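Local coordinates for protein glycerate dehydrogenase (Bacillus sp. 5mfcol3.1, PDB 6P2I) that probably acts as an NADPH-dependent reductase that intercepts acyclic imino acids, such as those made in situ by a partner oxidase, and converts them asymmetrically into amino acids, at residues A[143-148]-A[155-160]. Sequence-based numbering, arbitrary orientation.
Sequences KTIGLI and QTVAEI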
ATOM      1  N   LYS A 143       3.338  12.990  -7.444  1.00 22.58           N
ATOM      2  CA  LYS A 143       3.424  12.326  -8.733  1.00 19.25           C
ATOM      3  C   LYS A 143       2.095  12.443  -9.463  1.00 24.85           C
ATOM      4  O   LYS A 143       1.064  12.792  -8.886  1.00 24.93           O
ATOM      5  CB  LYS A 143       3.796  10.853  -8.568  1.00 21.27           C
ATOM      6  CG  LYS A 143       5.121  10.648  -7.836  1.00 25.39           C
ATOM      7  CD  LYS A 143       6.288  11.155  -8.659  1.00 27.34           C
ATOM      8  CE  LYS A 143       7.601  10.984  -7.903  1.00 34.29           C
ATOM      9  NZ  LYS A 143       7.549  11.661  -6.573  1.00 28.21           N
ATOM     10  N   THR A 144       2.126  12.134 -10.752  1.00 21.42           N
ATOM     11  CA  THR A 144       0.929  12.181 -11.582  1.00 20.93           C
ATOM     12  C   THR A 144       0.373  10.775 -11.726  1.00 21.92           C
ATOM     13  O   THR A 144       1.080   9.867 -12.179  1.00 22.12           O
ATOM     14  CB  THR A 144       1.235  12.765 -12.957  1.00 23.39           C
ATOM     15  OG1 THR A 144       1.620  14.136 -12.817  1.00 27.66           O
ATOM     16  CG2 THR A 144      -0.016  12.671 -13.855  1.00 21.22           C
ATOM     17  N   ILE A 145      -0.886  10.595 -11.341  1.00 18.39           N
ATOM     18  CA  ILE A 145      -1.590   9.335 -11.554  1.00 16.59           C
ATOM     19  C   ILE A 145      -2.615   9.549 -12.656  1.00 21.01           C
ATOM     20  O   ILE A 145      -3.371  10.527 -12.626  1.00 21.15           O
ATOM     21  CB  ILE A 145      -2.247   8.815 -10.265  1.00 21.21           C
ATOM     22  CG1 ILE A 145      -2.970   7.497 -10.547  1.00 20.52           C
ATOM     23  CG2 ILE A 145      -3.195   9.845  -9.650  1.00 20.63           C
ATOM     24  CD1 ILE A 145      -3.379   6.742  -9.282  1.00 19.96           C
ATOM     25  N   GLY A 146      -2.628   8.640 -13.630  1.00 20.90           N
ATOM     26  CA  GLY A 146      -3.533   8.742 -14.757  1.00 20.84           C
ATOM     27  C   GLY A 146      -4.556   7.628 -14.690  1.00 22.79           C
ATOM     28  O   GLY A 146      -4.202   6.444 -14.612  1.00 23.05           O
ATOM     29  N   LEU A 147      -5.826   7.999 -14.684  1.00 20.51           N
ATOM     30  CA  LEU A 147      -6.928   7.063 -14.485  1.00 19.46           C
ATOM     31  C   LEU A 147      -7.630   6.866 -15.822  1.00 20.72           C
ATOM     32  O   LEU A 147      -8.232   7.802 -16.358  1.00 22.56           O
ATOM     33  CB  LEU A 147      -7.879   7.592 -13.413  1.00 18.92           C
ATOM     34  CG  LEU A 147      -7.201   7.961 -12.082  1.00 20.33           C
ATOM     35  CD1 LEU A 147      -8.176   8.636 -11.112  1.00 20.65           C
ATOM     36  CD2 LEU A 147      -6.588   6.719 -11.449  1.00 22.76           C
ATOM     37  N   ILE A 148      -7.531   5.658 -16.378  1.00 19.86           N
ATOM     38  CA  ILE A 148      -8.234   5.314 -17.609  1.00 19.60           C
ATOM     39  C   ILE A 148      -9.599   4.787 -17.171  1.00 25.63           C
ATOM     40  O   ILE A 148      -9.738   3.623 -16.782  1.00 23.91           O
ATOM     41  CB  ILE A 148      -7.458   4.297 -18.449  1.00 20.25           C
ATOM     42  CG1 ILE A 148      -6.086   4.852 -18.837  1.00 24.20           C
ATOM     43  CG2 ILE A 148      -8.266   3.884 -19.704  1.00 20.66           C
ATOM     44  CD1 ILE A 148      -5.170   3.827 -19.490  1.00 26.47           C
ATOM     45  N   GLN A 155     -13.155   7.559  -9.671  1.00 19.93           N
ATOM     46  CA  GLN A 155     -13.321   8.749  -8.834  1.00 20.92           C
ATOM     47  C   GLN A 155     -12.946   8.480  -7.384  1.00 21.79           C
ATOM     48  O   GLN A 155     -12.483   9.391  -6.687  1.00 21.02           O
ATOM     49  CB  GLN A 155     -14.755   9.259  -8.920  1.00 22.92           C
ATOM     50  CG  GLN A 155     -15.039   9.980 -10.219  1.00 25.85           C
ATOM     51  CD  GLN A 155     -16.478  10.427 -10.319  1.00 31.67           C
ATOM     52  OE1 GLN A 155     -17.017  11.011  -9.384  1.00 34.76           O
ATOM     53  NE2 GLN A 155     -17.111  10.158 -11.458  1.00 30.77           N
ATOM     54  N   THR A 156     -13.157   7.257  -6.902  1.00 20.07           N
ATOM     55  CA  THR A 156     -12.732   6.930  -5.545  1.00 22.15           C
ATOM     56  C   THR A 156     -11.215   6.928  -5.449  1.00 21.84           C
ATOM     57  O   THR A 156     -10.648   7.454  -4.480  1.00 22.41           O
ATOM     58  CB  THR A 156     -13.319   5.582  -5.103  1.00 22.76           C
ATOM     59  OG1 THR A 156     -14.740   5.589  -5.298  1.00 22.50           O
ATOM     60  CG2 THR A 156     -13.050   5.349  -3.622  1.00 22.30           C
ATOM     61  N   VAL A 157     -10.543   6.368  -6.456  1.00 17.33           N
ATOM     62  CA  VAL A 157      -9.085   6.422  -6.495  1.00 21.33           C
ATOM     63  C   VAL A 157      -8.614   7.870  -6.535  1.00 22.91           C
ATOM     64  O   VAL A 157      -7.659   8.250  -5.839  1.00 23.18           O
ATOM     65  CB  VAL A 157      -8.548   5.624  -7.697  1.00 18.83           C
ATOM     66  CG1 VAL A 157      -7.043   5.894  -7.897  1.00 21.05           C
ATOM     67  CG2 VAL A 157      -8.801   4.133  -7.501  1.00 20.46           C
ATOM     68  N   ALA A 158      -9.281   8.703  -7.339  1.00 18.22           N
ATOM     69  CA  ALA A 158      -8.892  10.114  -7.408  1.00 21.85           C
ATOM     70  C   ALA A 158      -9.001  10.792  -6.048  1.00 24.89           C
ATOM     71  O   ALA A 158      -8.153  11.621  -5.690  1.00 27.98           O
ATOM     72  CB  ALA A 158      -9.744  10.850  -8.445  1.00 21.97           C
ATOM     73  N   GLU A 159     -10.046  10.474  -5.278  1.00 25.04           N
ATOM     74  CA  GLU A 159     -10.198  11.102  -3.966  1.00 25.60           C
ATOM     75  C   GLU A 159      -9.023  10.763  -3.067  1.00 31.60           C
ATOM     76  O   GLU A 159      -8.472  11.637  -2.383  1.00 39.56           O
ATOM     77  CB  GLU A 159     -11.493  10.652  -3.292  1.00 28.55           C
ATOM     78  CG  GLU A 159     -12.766  11.082  -3.941  1.00 44.75           C
ATOM     79  CD  GLU A 159     -13.959  10.601  -3.141  1.00 61.76           C
ATOM     80  OE1 GLU A 159     -13.979  10.840  -1.911  1.00 58.52           O
ATOM     81  OE2 GLU A 159     -14.854   9.962  -3.731  1.00 67.56           O
ATOM     82  N   ILE A 160      -8.647   9.485  -3.033  1.00 25.40           N
ATOM     83  CA  ILE A 160      -7.499   9.069  -2.235  1.00 32.81           C
ATOM     84  C   ILE A 160      -6.227   9.721  -2.761  1.00 38.83           C
ATOM     85  O   ILE A 160      -5.398  10.216  -1.984  1.00 38.71           O
ATOM     86  CB  ILE A 160      -7.376   7.538  -2.220  1.00 35.53           C
ATOM     87  CG1 ILE A 160      -8.612   6.900  -1.574  1.00 30.27           C
ATOM     88  CG2 ILE A 160      -6.107   7.127  -1.492  1.00 38.82           C
ATOM     89  CD1 ILE A 160      -8.651   5.416  -1.737  1.00 30.29           C
TER
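Leu147 reaches from its strand to the neighbouring helix with both branches of its fork, each meeting a different residue. Its CD2 lies 3.7 Å from CG1 of Val157, while its CD1 lies 3.8 Å from CB of Ala158, so the isobutyl group spans two consecutive residues of the helix. Its CB points toward the helix, and CG, anti to the carbonyl carbon (chi1 -53°), sets the fork against Val157 and Ala158; leucine suits this place because its two terminal methyls can meet two residues at once. Val157 answers with a single methyl: CG1, anti to its own backbone N (chi1 169°), meets Leu147 and also stands 4.0 Å from CD1 of Ile145. One methyl thus touches the ends of two strand side chains, both of which slant across the valine, whose short beta-branched side chain holds CG1 close to the helix backbone. Ile145, two residues before Leu147 and likewise directed toward the helix, reaches it with its terminal CD1. Leu147 CD1 also comes within 3.9 Å of Ala158 N, an approach that the single methyl of alanine permits.

The contact is wholly apolar and buried. Strand and helix run almost antiparallel, at 169°, with their axes 9.6 Å apart. Ile145 and Leu147 also touch Val168 on strand 167-171; on strand 195-198, Ile145 touches Ile195 and Leu147 touches Ser197. This packing of a helix on a parallel sheet is characteristic of the first beta-alpha-beta unit of a Rossmann fold, whose glycine-rich turn, consistent with a GxGxxG motif, links strand 144-148 to helix 152-163 beside the bound NADP.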